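PDB 3O6N: APL1, which is a mosquito leucine-rich repeat protein whose APL1C form pairs with LRIM1 in a heterodimer that regulates complement-like immunity in Anopheles gambiae. Local coordinates for residues Ile95-Met100 with Leu119-Leu124; Pro141-Leu146 with Gln162-Leu167; Leu277-Asn282 with Lys298-Ser303; Asn322-His327 with Leu341-Leu346. All blocks are in the same frame, centred on the assembly; numbering follows the deposited sequence.

All four contacts join successive turns of one leucine-rich repeat solenoid. Contacts 1, 3 and 4 pair neighbouring parallel strands, whereas contact 2 packs the loops that lead into two such strands and has no direct hydrogen bond across it. Contacts 1 and 2 touch through strands 121-123 and 145-147, contacts 3 and 4 through strands 299-301 and 322-324; the two pairs lie on opposite sides of the chain's centre, contacts 1 and 3 about 39 Å apart between centres. Contacts 3 and 4 are buried, contacts 1 and 2 partly so. Leucines fill the inner side of each, while the other strand face turns from valines beside a tyrosine and a lysine in contact 1 to more polar in contact 3 and glycosylated in contact 4.

Contact 1: residues Ile95-Met100 with Leu119-Leu124; sequences IQKLYM and LTVLVL
Two neighbouring strands of a leucine-rich repeat solenoid meet here, with K97, L98 and Y99 bridged in register to V121, L122 and V123. The strand axes run parallel within 5° and come to 4.8 Å of each other. L98 is bonded through both its backbone N and its O: L98 N donates to V121 O (2.9 Å) and L98 O accepts from V123 N (3.0 Å). M100 N then reaches V123 O. At the start of the ladder Q96 O takes two donors in its carbonyl plane, T120 N at 2.7 Å and the longer V121 N at 3.2 Å, so the loop is pinned just where the strand begins.

Inward, L98 and L122 lie side by side because both carry CG anti to the backbone N (chi1 180° and 176°); L98 CD2 meets L122 CD1 at 3.9 Å. Next to them the flexible thioether of M100 brings its CE to L124 CD2, 3.8 Å away. On the other face beta-branched valines, well suited to extended chain, support longer neighbours: the Y99 ring leans obliquely over them, CD1 on V123 CG2 at 3.5 Å, and the methylenes of K97 cross V121. One water joins Q96 OE1, K97 NZ and T120 OG1. M100 O and L124 O both accept from N127 ND2, one rung of the asparagine ladder typical of leucine-rich repeats.

Contact 2: residues Pro141-Leu146 with Gln162-Leu167; sequences PKLTTL and QATTSL
L167 reaches from its loop into the loop and strand start of 141-146. Its CB lies 3.8 Å from L143 O. CG stands anti to the backbone N (chi1 -179°), which carries the branch in against the neighbouring turn. There CD1 rests on the peptide of T144, 3.6 Å from T144 O, and also meets L143 CG and L146 CB, each at 4.2 Å. A leucine suits this place, since its forked end can touch backbone and aliphatic carbon at once; F161 packs against it as well.

L143 lies alongside T164, its CB 3.9 Å from T164 CG2. The T164 hydroxyl is turned back to F161 O, leaving the methyl for the leucine. No direct hydrogen bond joins the segments. Instead, L167 CA approaches L143 O at 3.3 Å, and a water bound to P141 O at 2.8 Å also reaches T165 OG1 and S166 OG. T144 OG1 bonds T120 O of the preceding turn. Stacked leucines leading into each strand, with a phenylalanine such as F161 beside L167 and L146, are the hallmark of the leucine-rich repeat core.

Contact 3: residues Leu277-Asn282 with Lys298-Ser303; sequences LYISNN and KVLDLS
The ring of Y278 and the carboxylate of D301 cross with their planes 78° apart. The ring touches obliquely: CD1 meets D301 CB at 3.8 Å and CE1 meets V299 CG1. The carboxylate of D301 is carried toward the strand's end by a trans first torsion (chi1 -172°). There OD1 accepts both S303 N, nearly along its C-O direction in an Asx turn, and S303 OG (2.8 Å) on its syn lone pair, a double grip that fixes the group's rotation. OD2 takes a water that also meets S280 OG, and N281 ND2 bonds that hydroxyl within its amide plane (2.9 Å). On the opposite face of the strands, L277 CD2 packs on L300 CD1. Four backbone bonds join the two segments, from L277 N to V299 O (2.9 Å) through to N281 N and S303 O (3.0 Å). I279 O and L302 O both accept from N305 ND2, a rung of the asparagine ladder of leucine-rich repeats.

Contact 4: residues Asn322-His327 with Leu341-Leu346; sequences NLYLDH and LKNLTL. With NAG (2-acetamido-2-deoxy-beta-D-glucopyranose), chain D.
T345, L323 and N343 bury the most surface where strand 322-324 meets strand 343-345. T345 OG1 lies between its backbone N and carbonyl carbon (chi1 61°), a setting that lets it donate to D326 OD1 at 2.7 Å, on the anti lone pair, while sitting in the plane of the Y324 ring at its edge. D326 OD2 accepts from H327 ND1 at 2.7 Å, so both carboxylate oxygens are engaged. L323 N donates to N343 O (2.9 Å) and L323 O accepts from T345 N (3.1 Å); inward, L323 CB packs on L341 CD2 at 3.7 Å and L344 CD1, the aliphatic filling expected of the core face. N343, L344 and T345 form an Asn-X-Thr glycosylation sequon, with N343 ND2 bonded to NAG C1. The chemistry implies a sugar covalently linked to one strand and in hydrogen-bonding contact with the next through Y324 OH, which donates to NAG O5 (3.2 Å), and a sequon threonine whose hydroxyl in the folded protein is bonded to the D326 carboxylate.

Contact 1: residues Ile95-Met100 with Leu119-Leu124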
loop_
_atom_site.group_PDB
_atom_site.type_symbol
_atom_site.label_atom_id
_atom_site.label_comp_id
_atom_site.label_asym_id
_atom_site.label_seq_id
_atom_site.Cartn_x
_atom_site.Cartn_y
_atom_site.Cartn_z
ATOM N N ILE A 95 -19.884 15.957 -14.546
ATOM C CA ILE A 95 -19.445 14.827 -13.723
ATOM C C ILE A 95 -18.281 15.186 -12.797
ATOM O O ILE A 95 -17.290 15.781 -13.222
ATOM C CB ILE A 95 -19.103 13.581 -14.577
ATOM C CG1 ILE A 95 -20.378 13.028 -15.219
ATOM C CG2 ILE A 95 -18.444 12.496 -13.718
ATOM C CD1 ILE A 95 -20.156 11.840 -16.120
ATOM N N GLN A 96 -18.425 14.825 -11.525
ATOM C CA GLN A 96 -17.409 15.098 -10.516
ATOM C C GLN A 96 -16.755 13.809 -10.039
ATOM O O GLN A 96 -15.562 13.780 -9.730
ATOM C CB GLN A 96 -18.029 15.825 -9.320
ATOM C CG GLN A 96 -18.576 17.202 -9.640
ATOM C CD GLN A 96 -19.087 17.926 -8.408
ATOM O OE1 GLN A 96 -18.532 17.789 -7.317
ATOM N NE2 GLN A 96 -20.147 18.704 -8.577
ATOM N N LYS A 97 -17.545 12.744 -9.963
ATOM C CA LYS A 97 -17.034 11.457 -9.509
ATOM C C LYS A 97 -17.437 10.357 -10.480
ATOM O O LYS A 97 -18.621 10.164 -10.754
ATOM C CB LYS A 97 -17.533 11.147 -8.097
ATOM C CG LYS A 97 -17.090 12.162 -7.056
ATOM C CD LYS A 97 -17.668 11.847 -5.688
ATOM C CE LYS A 97 -17.211 12.865 -4.658
ATOM N NZ LYS A 97 -17.568 14.252 -5.066
ATOM N N LEU A 98 -16.442 9.648 -11.008
ATOM C CA LEU A 98 -16.678 8.634 -12.031
ATOM C C LEU A 98 -16.110 7.292 -11.594
ATOM O O LEU A 98 -14.905 7.158 -11.385
ATOM C CB LEU A 98 -16.052 9.057 -13.362
ATOM C CG LEU A 98 -16.206 8.097 -14.545
ATOM C CD1 LEU A 98 -17.668 7.767 -14.794
ATOM C CD2 LEU A 98 -15.582 8.694 -15.795
ATOM N N TYR A 99 -16.982 6.299 -11.465
ATOM C CA TYR A 99 -16.555 4.976 -11.037
ATOM C C TYR A 99 -16.734 3.973 -12.167
ATOM O O TYR A 99 -17.852 3.729 -12.621
ATOM C CB TYR A 99 -17.334 4.546 -9.795
ATOM C CG TYR A 99 -17.200 5.520 -8.648
ATOM C CD1 TYR A 99 -16.138 5.428 -7.755
ATOM C CD2 TYR A 99 -18.122 6.539 -8.465
ATOM C CE1 TYR A 99 -16.009 6.318 -6.705
ATOM C CE2 TYR A 99 -18.000 7.435 -7.418
ATOM C CZ TYR A 99 -16.942 7.319 -6.542
ATOM O OH TYR A 99 -16.820 8.209 -5.501
ATOM N N MET A 100 -15.623 3.405 -12.625
ATOM C CA MET A 100 -15.646 2.445 -13.722
ATOM C C MET A 100 -14.795 1.224 -13.398
ATOM O O MET A 100 -14.240 0.580 -14.290
ATOM C CB MET A 100 -15.175 3.102 -15.026
ATOM C CG MET A 100 -16.141 4.143 -15.572
ATOM S SD MET A 100 -15.750 4.678 -17.251
ATOM C CE MET A 100 -14.274 5.636 -16.967
ATOM N N LEU A 119 -13.869 16.831 -12.740
ATOM C CA LEU A 119 -13.569 15.507 -12.204
ATOM C C LEU A 119 -12.661 15.587 -10.979
ATOM O O LEU A 119 -11.580 16.172 -11.043
ATOM C CB LEU A 119 -12.903 14.644 -13.278
ATOM C CG LEU A 119 -12.733 13.160 -12.948
ATOM C CD1 LEU A 119 -14.085 12.509 -12.742
ATOM C CD2 LEU A 119 -11.958 12.455 -14.050
ATOM N N THR A 120 -13.101 14.995 -9.872
ATOM C CA THR A 120 -12.295 14.960 -8.656
ATOM C C THR A 120 -11.958 13.529 -8.247
ATOM O O THR A 120 -10.925 13.283 -7.623
ATOM C CB THR A 120 -12.986 15.683 -7.478
ATOM O OG1 THR A 120 -14.151 14.952 -7.074
ATOM C CG2 THR A 120 -13.380 17.097 -7.876
ATOM N N VAL A 121 -12.831 12.586 -8.597
ATOM C CA VAL A 121 -12.614 11.183 -8.247
ATOM C C VAL A 121 -12.773 10.285 -9.470
ATOM O O VAL A 121 -13.782 10.355 -10.163
ATOM C CB VAL A 121 -13.587 10.714 -7.152
ATOM C CG1 VAL A 121 -13.374 9.228 -6.848
ATOM C CG2 VAL A 121 -13.418 11.551 -5.889
ATOM N N LEU A 122 -11.775 9.447 -9.736
ATOM C CA LEU A 122 -11.850 8.512 -10.855
ATOM C C LEU A 122 -11.383 7.127 -10.423
ATOM O O LEU A 122 -10.277 6.970 -9.902
ATOM C CB LEU A 122 -11.012 9.008 -12.033
ATOM C CG LEU A 122 -10.922 8.078 -13.242
ATOM C CD1 LEU A 122 -12.307 7.844 -13.858
ATOM C CD2 LEU A 122 -9.968 8.652 -14.276
ATOM N N VAL A 123 -12.229 6.125 -10.636
ATOM C CA VAL A 123 -11.886 4.760 -10.260
ATOM C C VAL A 123 -11.907 3.846 -11.475
ATOM O O VAL A 123 -12.934 3.686 -12.134
ATOM C CB VAL A 123 -12.837 4.208 -9.176
ATOM C CG1 VAL A 123 -12.606 2.710 -8.968
ATOM C CG2 VAL A 123 -12.660 4.975 -7.874
ATOM N N LEU A 124 -10.754 3.258 -11.761
ATOM C CA LEU A 124 -10.590 2.342 -12.876
ATOM C C LEU A 124 -9.984 1.031 -12.375
ATOM O O LEU A 124 -9.448 0.249 -13.158
ATOM C CB LEU A 124 -9.685 2.967 -13.942
ATOM C CG LEU A 124 -10.278 4.145 -14.718
ATOM C CD1 LEU A 124 -9.194 4.903 -15.471
ATOM C CD2 LEU A 124 -11.351 3.645 -15.670
HETATM O O HOH W 1 -16.168 16.624 -6.360
#

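Contact 2: residues Pro141-Leu146 with Gln162-Leu167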
loop_
_atom_site.group_PDB
_atom_site.type_symbol
_atom_site.label_atom_id
_atom_site.label_comp_id
_atom_site.label_asym_id
_atom_site.label_seq_id
_atom_site.Cartn_x
_atom_site.Cartn_y
_atom_site.Cartn_z
ATOM N N PRO A 141 -7.742 19.043 -13.926
ATOM C CA PRO A 141 -6.879 19.670 -12.918
ATOM C C PRO A 141 -7.412 19.515 -11.497
ATOM O O PRO A 141 -6.654 19.695 -10.543
ATOM C CB PRO A 141 -6.891 21.146 -13.330
ATOM C CG PRO A 141 -8.233 21.327 -13.967
ATOM C CD PRO A 141 -8.502 20.044 -14.698
ATOM N N LYS A 142 -8.691 19.178 -11.360
ATOM C CA LYS A 142 -9.313 19.049 -10.042
ATOM C C LYS A 142 -9.198 17.648 -9.447
ATOM O O LYS A 142 -9.654 17.409 -8.332
ATOM C CB LYS A 142 -10.788 19.461 -10.093
ATOM C CG LYS A 142 -11.036 20.952 -9.905
ATOM C CD LYS A 142 -10.373 21.784 -10.988
ATOM C CE LYS A 142 -10.669 23.267 -10.799
ATOM N NZ LYS A 142 -10.118 24.094 -11.910
ATOM N N LEU A 143 -8.588 16.729 -10.189
ATOM C CA LEU A 143 -8.507 15.334 -9.761
ATOM C C LEU A 143 -7.783 15.188 -8.422
ATOM O O LEU A 143 -6.632 15.600 -8.282
ATOM C CB LEU A 143 -7.807 14.493 -10.832
ATOM C CG LEU A 143 -7.868 12.971 -10.659
ATOM C CD1 LEU A 143 -9.305 12.482 -10.758
ATOM C CD2 LEU A 143 -6.998 12.290 -11.704
ATOM N N THR A 144 -8.456 14.594 -7.442
ATOM C CA THR A 144 -7.870 14.447 -6.108
ATOM C C THR A 144 -7.693 12.981 -5.707
ATOM O O THR A 144 -6.799 12.647 -4.930
ATOM C CB THR A 144 -8.689 15.197 -5.034
ATOM O OG1 THR A 144 -10.016 14.664 -4.977
ATOM C CG2 THR A 144 -8.764 16.678 -5.360
ATOM N N THR A 145 -8.546 12.113 -6.241
ATOM C CA THR A 145 -8.444 10.679 -5.984
ATOM C C THR A 145 -8.470 9.894 -7.290
ATOM O O THR A 145 -9.393 10.043 -8.099
ATOM C CB THR A 145 -9.580 10.181 -5.073
ATOM O OG1 THR A 145 -9.440 10.761 -3.770
ATOM C CG2 THR A 145 -9.537 8.667 -4.950
ATOM N N LEU A 146 -7.451 9.063 -7.490
ATOM C CA LEU A 146 -7.370 8.213 -8.674
ATOM C C LEU A 146 -6.944 6.800 -8.303
ATOM O O LEU A 146 -5.946 6.609 -7.611
ATOM C CB LEU A 146 -6.367 8.783 -9.681
ATOM C CG LEU A 146 -6.062 7.883 -10.883
ATOM C CD1 LEU A 146 -7.310 7.696 -11.743
ATOM C CD2 LEU A 146 -4.924 8.453 -11.722
ATOM N N GLN A 162 1.034 16.084 -14.781
ATOM C CA GLN A 162 1.459 17.480 -14.878
ATOM C C GLN A 162 0.354 18.469 -14.490
ATOM O O GLN A 162 0.618 19.495 -13.856
ATOM C CB GLN A 162 1.976 17.796 -16.287
ATOM C CG GLN A 162 0.901 17.801 -17.372
ATOM C CD GLN A 162 1.427 18.250 -18.729
ATOM O OE1 GLN A 162 2.526 17.877 -19.139
ATOM N NE2 GLN A 162 0.639 19.059 -19.429
ATOM N N ALA A 163 -0.885 18.154 -14.859
ATOM C CA ALA A 163 -2.004 19.058 -14.612
ATOM C C ALA A 163 -2.715 18.809 -13.281
ATOM O O ALA A 163 -3.409 19.693 -12.772
ATOM C CB ALA A 163 -3.003 18.995 -15.768
ATOM N N THR A 164 -2.535 17.618 -12.716
ATOM C CA THR A 164 -3.252 17.232 -11.502
ATOM C C THR A 164 -2.495 17.663 -10.251
ATOM O O THR A 164 -2.033 16.839 -9.468
ATOM C CB THR A 164 -3.540 15.710 -11.460
ATOM O OG1 THR A 164 -2.307 14.981 -11.499
ATOM C CG2 THR A 164 -4.415 15.294 -12.638
ATOM N N THR A 165 -2.384 18.974 -10.074
ATOM C CA THR A 165 -1.571 19.542 -9.006
ATOM C C THR A 165 -2.257 19.503 -7.641
ATOM O O THR A 165 -1.724 20.014 -6.653
ATOM C CB THR A 165 -1.165 20.988 -9.350
ATOM O OG1 THR A 165 -2.344 21.749 -9.634
ATOM C CG2 THR A 165 -0.274 20.995 -10.578
ATOM N N SER A 166 -3.433 18.887 -7.583
ATOM C CA SER A 166 -4.124 18.705 -6.313
ATOM C C SER A 166 -4.378 17.229 -6.022
ATOM O O SER A 166 -5.155 16.895 -5.133
ATOM C CB SER A 166 -5.444 19.477 -6.296
ATOM O OG SER A 166 -5.215 20.874 -6.308
ATOM N N LEU A 167 -3.723 16.355 -6.777
ATOM C CA LEU A 167 -3.920 14.918 -6.620
ATOM C C LEU A 167 -3.424 14.463 -5.252
ATOM O O LEU A 167 -2.256 14.655 -4.911
ATOM C CB LEU A 167 -3.195 14.149 -7.728
ATOM C CG LEU A 167 -3.344 12.626 -7.699
ATOM C CD1 LEU A 167 -4.805 12.234 -7.860
ATOM C CD2 LEU A 167 -2.493 11.995 -8.789
HETATM O O HOH W 2 -5.235 21.568 -9.095
#

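Contact 3: residues Leu277-Asn282 with Lys298-Ser303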
loop_
_atom_site.group_PDB
_atom_site.type_symbol
_atom_site.label_atom_id
_atom_site.label_comp_id
_atom_site.label_asym_id
_atom_site.label_seq_id
_atom_site.Cartn_x
_atom_site.Cartn_y
_atom_site.Cartn_z
ATOM N N LEU A 277 8.626 -1.127 14.142
ATOM C CA LEU A 277 9.719 -1.376 13.216
ATOM C C LEU A 277 9.780 -2.858 12.891
ATOM O O LEU A 277 10.143 -3.674 13.744
ATOM C CB LEU A 277 11.043 -0.918 13.842
ATOM C CG LEU A 277 12.355 -1.145 13.081
ATOM C CD1 LEU A 277 12.316 -0.493 11.706
ATOM C CD2 LEU A 277 13.538 -0.607 13.890
ATOM N N TYR A 278 9.413 -3.207 11.663
ATOM C CA TYR A 278 9.410 -4.601 11.239
ATOM C C TYR A 278 10.598 -4.883 10.334
ATOM O O TYR A 278 10.792 -4.204 9.326
ATOM C CB TYR A 278 8.095 -4.948 10.529
ATOM C CG TYR A 278 6.856 -4.655 11.346
ATOM C CD1 TYR A 278 6.393 -5.560 12.302
ATOM C CD2 TYR A 278 6.136 -3.481 11.153
ATOM C CE1 TYR A 278 5.247 -5.295 13.043
ATOM C CE2 TYR A 278 4.996 -3.211 11.894
ATOM C CZ TYR A 278 4.557 -4.118 12.833
ATOM O OH TYR A 278 3.424 -3.839 13.563
ATOM N N ILE A 279 11.407 -5.872 10.712
ATOM C CA ILE A 279 12.587 -6.224 9.936
ATOM C C ILE A 279 12.746 -7.743 9.833
ATOM O O ILE A 279 13.866 -8.257 9.819
ATOM C CB ILE A 279 13.882 -5.628 10.570
ATOM C CG1 ILE A 279 13.561 -4.361 11.367
ATOM C CG2 ILE A 279 14.918 -5.340 9.496
ATOM C CD1 ILE A 279 14.791 -3.611 11.863
ATOM N N SER A 280 11.636 -8.469 9.766
ATOM C CA SER A 280 11.734 -9.926 9.719
ATOM C C SER A 280 12.228 -10.365 8.350
ATOM O O SER A 280 12.139 -9.611 7.380
ATOM C CB SER A 280 10.384 -10.586 10.018
ATOM O OG SER A 280 9.555 -10.588 8.862
ATOM N N ASN A 281 12.758 -11.581 8.274
ATOM C CA ASN A 281 13.081 -12.176 6.985
ATOM C C ASN A 281 14.041 -11.333 6.145
ATOM O O ASN A 281 13.857 -11.160 4.940
ATOM C CB ASN A 281 11.787 -12.482 6.207
ATOM C CG ASN A 281 10.969 -13.594 6.848
ATOM O OD1 ASN A 281 11.158 -14.770 6.542
ATOM N ND2 ASN A 281 10.053 -13.224 7.737
ATOM N N ASN A 282 15.067 -10.803 6.799
ATOM C CA ASN A 282 16.178 -10.195 6.096
ATOM C C ASN A 282 17.377 -11.116 6.255
ATOM O O ASN A 282 17.218 -12.335 6.340
ATOM C CB ASN A 282 16.463 -8.784 6.624
ATOM C CG ASN A 282 15.564 -7.734 5.989
ATOM O OD1 ASN A 282 15.979 -7.025 5.077
ATOM N ND2 ASN A 282 14.321 -7.642 6.462
ATOM N N LYS A 298 7.823 0.556 20.311
ATOM C CA LYS A 298 6.937 -0.370 21.012
ATOM C C LYS A 298 7.006 -1.774 20.425
ATOM O O LYS A 298 6.877 -2.766 21.144
ATOM C CB LYS A 298 5.485 0.120 20.947
ATOM C CG LYS A 298 5.232 1.460 21.619
ATOM C CD LYS A 298 5.618 1.428 23.090
ATOM C CE LYS A 298 5.316 2.757 23.768
ATOM N NZ LYS A 298 5.822 2.817 25.168
ATOM N N VAL A 299 7.184 -1.860 19.112
ATOM C CA VAL A 299 7.181 -3.154 18.430
ATOM C C VAL A 299 8.438 -3.305 17.585
ATOM O O VAL A 299 8.763 -2.434 16.780
ATOM C CB VAL A 299 5.928 -3.331 17.534
ATOM C CG1 VAL A 299 5.986 -4.655 16.777
ATOM C CG2 VAL A 299 4.649 -3.243 18.364
ATOM N N LEU A 300 9.149 -4.410 17.783
ATOM C CA LEU A 300 10.360 -4.681 17.024
ATOM C C LEU A 300 10.346 -6.130 16.569
ATOM O O LEU A 300 10.399 -7.051 17.387
ATOM C CB LEU A 300 11.610 -4.390 17.871
ATOM C CG LEU A 300 12.979 -4.553 17.199
ATOM C CD1 LEU A 300 13.075 -3.730 15.920
ATOM C CD2 LEU A 300 14.106 -4.182 18.159
ATOM N N ASP A 301 10.264 -6.328 15.261
ATOM C CA ASP A 301 10.233 -7.671 14.707
ATOM C C ASP A 301 11.561 -7.991 14.042
ATOM O O ASP A 301 11.883 -7.443 12.987
ATOM C CB ASP A 301 9.090 -7.810 13.700
ATOM C CG ASP A 301 8.891 -9.238 13.239
ATOM O OD1 ASP A 301 9.750 -10.089 13.553
ATOM O OD2 ASP A 301 7.875 -9.503 12.556
ATOM N N LEU A 302 12.328 -8.878 14.668
ATOM C CA LEU A 302 13.618 -9.292 14.136
ATOM C C LEU A 302 13.620 -10.777 13.790
ATOM O O LEU A 302 14.682 -11.376 13.624
ATOM C CB LEU A 302 14.722 -9.027 15.165
ATOM C CG LEU A 302 14.891 -7.578 15.629
ATOM C CD1 LEU A 302 15.754 -7.516 16.877
ATOM C CD2 LEU A 302 15.478 -6.729 14.511
ATOM N N SER A 303 12.435 -11.368 13.695
ATOM C CA SER A 303 12.327 -12.805 13.458
ATOM C C SER A 303 12.849 -13.194 12.079
ATOM O O SER A 303 12.835 -12.391 11.148
ATOM C CB SER A 303 10.876 -13.290 13.647
ATOM O OG SER A 303 10.006 -12.744 12.650
HETATM O O HOH W 3 8.104 -8.386 10.039
#

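Contact 4: residues Asn322-His327 with Leu341-Leu346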
loop_
_atom_site.group_PDB
_atom_site.type_symbol
_atom_site.label_atom_id
_atom_site.label_comp_id
_atom_site.label_asym_id
_atom_site.label_seq_id
_atom_site.Cartn_x
_atom_site.Cartn_y
_atom_site.Cartn_z
ATOM N N ASN A 322 6.333 -5.353 22.378
ATOM C CA ASN A 322 6.406 -6.567 21.563
ATOM C C ASN A 322 7.788 -6.751 20.956
ATOM O O ASN A 322 8.281 -5.870 20.258
ATOM C CB ASN A 322 5.382 -6.535 20.424
ATOM C CG ASN A 322 3.960 -6.354 20.907
ATOM O OD1 ASN A 322 3.682 -5.517 21.763
ATOM N ND2 ASN A 322 3.048 -7.140 20.349
ATOM N N LEU A 323 8.410 -7.897 21.211
ATOM C CA LEU A 323 9.718 -8.194 20.633
ATOM C C LEU A 323 9.713 -9.598 20.046
ATOM O O LEU A 323 9.405 -10.563 20.737
ATOM C CB LEU A 323 10.816 -8.074 21.696
ATOM C CG LEU A 323 12.234 -8.473 21.280
ATOM C CD1 LEU A 323 12.703 -7.593 20.126
ATOM C CD2 LEU A 323 13.189 -8.363 22.467
ATOM N N TYR A 324 10.055 -9.716 18.769
ATOM C CA TYR A 324 10.054 -11.020 18.121
ATOM C C TYR A 324 11.457 -11.430 17.723
ATOM O O TYR A 324 12.052 -10.820 16.837
ATOM C CB TYR A 324 9.122 -11.013 16.909
ATOM C CG TYR A 324 7.741 -10.499 17.240
ATOM C CD1 TYR A 324 6.941 -11.156 18.169
ATOM C CD2 TYR A 324 7.236 -9.357 16.631
ATOM C CE1 TYR A 324 5.683 -10.688 18.484
ATOM C CE2 TYR A 324 5.970 -8.886 16.938
ATOM C CZ TYR A 324 5.201 -9.556 17.864
ATOM O OH TYR A 324 3.943 -9.092 18.176
ATOM N N LEU A 325 11.981 -12.465 18.383
ATOM C CA LEU A 325 13.351 -12.909 18.151
ATOM C C LEU A 325 13.413 -14.310 17.553
ATOM O O LEU A 325 14.494 -14.801 17.228
ATOM C CB LEU A 325 14.150 -12.888 19.462
ATOM C CG LEU A 325 14.303 -11.521 20.123
ATOM C CD1 LEU A 325 15.015 -11.644 21.468
ATOM C CD2 LEU A 325 15.057 -10.580 19.193
ATOM N N ASP A 326 12.259 -14.957 17.416
ATOM C CA ASP A 326 12.220 -16.340 16.950
ATOM C C ASP A 326 12.905 -16.500 15.595
ATOM O O ASP A 326 12.970 -15.562 14.799
ATOM C CB ASP A 326 10.772 -16.849 16.880
ATOM C CG ASP A 326 9.943 -16.106 15.846
ATOM O OD1 ASP A 326 9.401 -15.029 16.180
ATOM O OD2 ASP A 326 9.845 -16.596 14.702
ATOM N N HIS A 327 13.426 -17.697 15.351
ATOM C CA HIS A 327 14.073 -18.038 14.085
ATOM C C HIS A 327 15.325 -17.210 13.783
ATOM O O HIS A 327 15.437 -16.564 12.742
ATOM C CB HIS A 327 13.072 -18.017 12.931
ATOM C CG HIS A 327 12.038 -19.095 13.025
ATOM N ND1 HIS A 327 10.865 -18.942 13.734
ATOM C CD2 HIS A 327 12.010 -20.349 12.517
ATOM C CE1 HIS A 327 10.156 -20.054 13.652
ATOM N NE2 HIS A 327 10.827 -20.923 12.917
ATOM N N LEU A 341 7.803 -5.652 28.356
ATOM C CA LEU A 341 7.368 -6.596 27.323
ATOM C C LEU A 341 6.063 -7.305 27.671
ATOM O O LEU A 341 5.879 -7.783 28.793
ATOM C CB LEU A 341 8.464 -7.624 27.016
ATOM C CG LEU A 341 9.665 -7.093 26.223
ATOM C CD1 LEU A 341 10.814 -8.094 26.222
ATOM C CD2 LEU A 341 9.254 -6.737 24.798
ATOM N N LYS A 342 5.164 -7.368 26.690
ATOM C CA LYS A 342 3.885 -8.056 26.832
ATOM C C LYS A 342 3.792 -9.246 25.880
ATOM O O LYS A 342 3.017 -10.166 26.101
ATOM C CB LYS A 342 2.726 -7.090 26.570
ATOM C CG LYS A 342 2.618 -5.957 27.574
ATOM C CD LYS A 342 2.446 -6.488 28.987
ATOM C CE LYS A 342 2.331 -5.353 29.994
ATOM N NZ LYS A 342 2.162 -5.857 31.386
ATOM N N ASN A 343 4.584 -9.214 24.814
ATOM C CA ASN A 343 4.612 -10.292 23.832
ATOM C C ASN A 343 6.044 -10.519 23.355
ATOM O O ASN A 343 6.657 -9.629 22.772
ATOM C CB ASN A 343 3.701 -9.958 22.644
ATOM C CG ASN A 343 3.362 -11.177 21.797
ATOM O OD1 ASN A 343 4.132 -12.135 21.721
ATOM N ND2 ASN A 343 2.196 -11.144 21.158
ATOM N N LEU A 344 6.573 -11.712 23.614
ATOM C CA LEU A 344 7.952 -12.045 23.284
ATOM C C LEU A 344 8.033 -13.416 22.618
ATOM O O LEU A 344 7.469 -14.380 23.126
ATOM C CB LEU A 344 8.799 -12.038 24.562
ATOM C CG LEU A 344 10.278 -12.429 24.484
ATOM C CD1 LEU A 344 11.055 -11.433 23.624
ATOM C CD2 LEU A 344 10.871 -12.514 25.892
ATOM N N THR A 345 8.706 -13.502 21.472
ATOM C CA THR A 345 8.956 -14.805 20.846
ATOM C C THR A 345 10.443 -15.153 20.915
ATOM O O THR A 345 11.300 -14.287 20.718
ATOM C CB THR A 345 8.458 -14.889 19.394
ATOM O OG1 THR A 345 9.127 -13.915 18.584
ATOM C CG2 THR A 345 6.942 -14.661 19.330
ATOM N N LEU A 346 10.740 -16.421 21.191
ATOM C CA LEU A 346 12.102 -16.843 21.531
ATOM C C LEU A 346 12.516 -18.164 20.890
ATOM O O LEU A 346 13.685 -18.548 20.952
ATOM C CB LEU A 346 12.235 -16.985 23.047
ATOM C CG LEU A 346 11.982 -15.732 23.885
ATOM C CD1 LEU A 346 11.900 -16.095 25.368
ATOM C CD2 LEU A 346 13.067 -14.692 23.632
HETATM C C1 NAG D . 2.129 -12.237 20.219
HETATM C C2 NAG D . 0.630 -12.454 20.013
HETATM C C3 NAG D . 0.330 -13.400 18.856
HETATM C C4 NAG D . 1.162 -13.060 17.628
HETATM C C5 NAG D . 2.632 -12.908 17.997
HETATM C C6 NAG D . 3.452 -12.504 16.776
HETATM C C7 NAG D . -0.819 -12.275 21.954
HETATM C C8 NAG D . -1.237 -12.873 23.264
HETATM N N2 NAG D . 0.042 -12.984 21.228
HETATM O O3 NAG D . -1.038 -13.314 18.525
HETATM O O4 NAG D . 1.019 -14.084 16.668
HETATM O O5 NAG D . 2.781 -11.929 19.004
HETATM O O6 NAG D . 4.314 -13.560 16.412
HETATM O O7 NAG D . -1.264 -11.186 21.593
#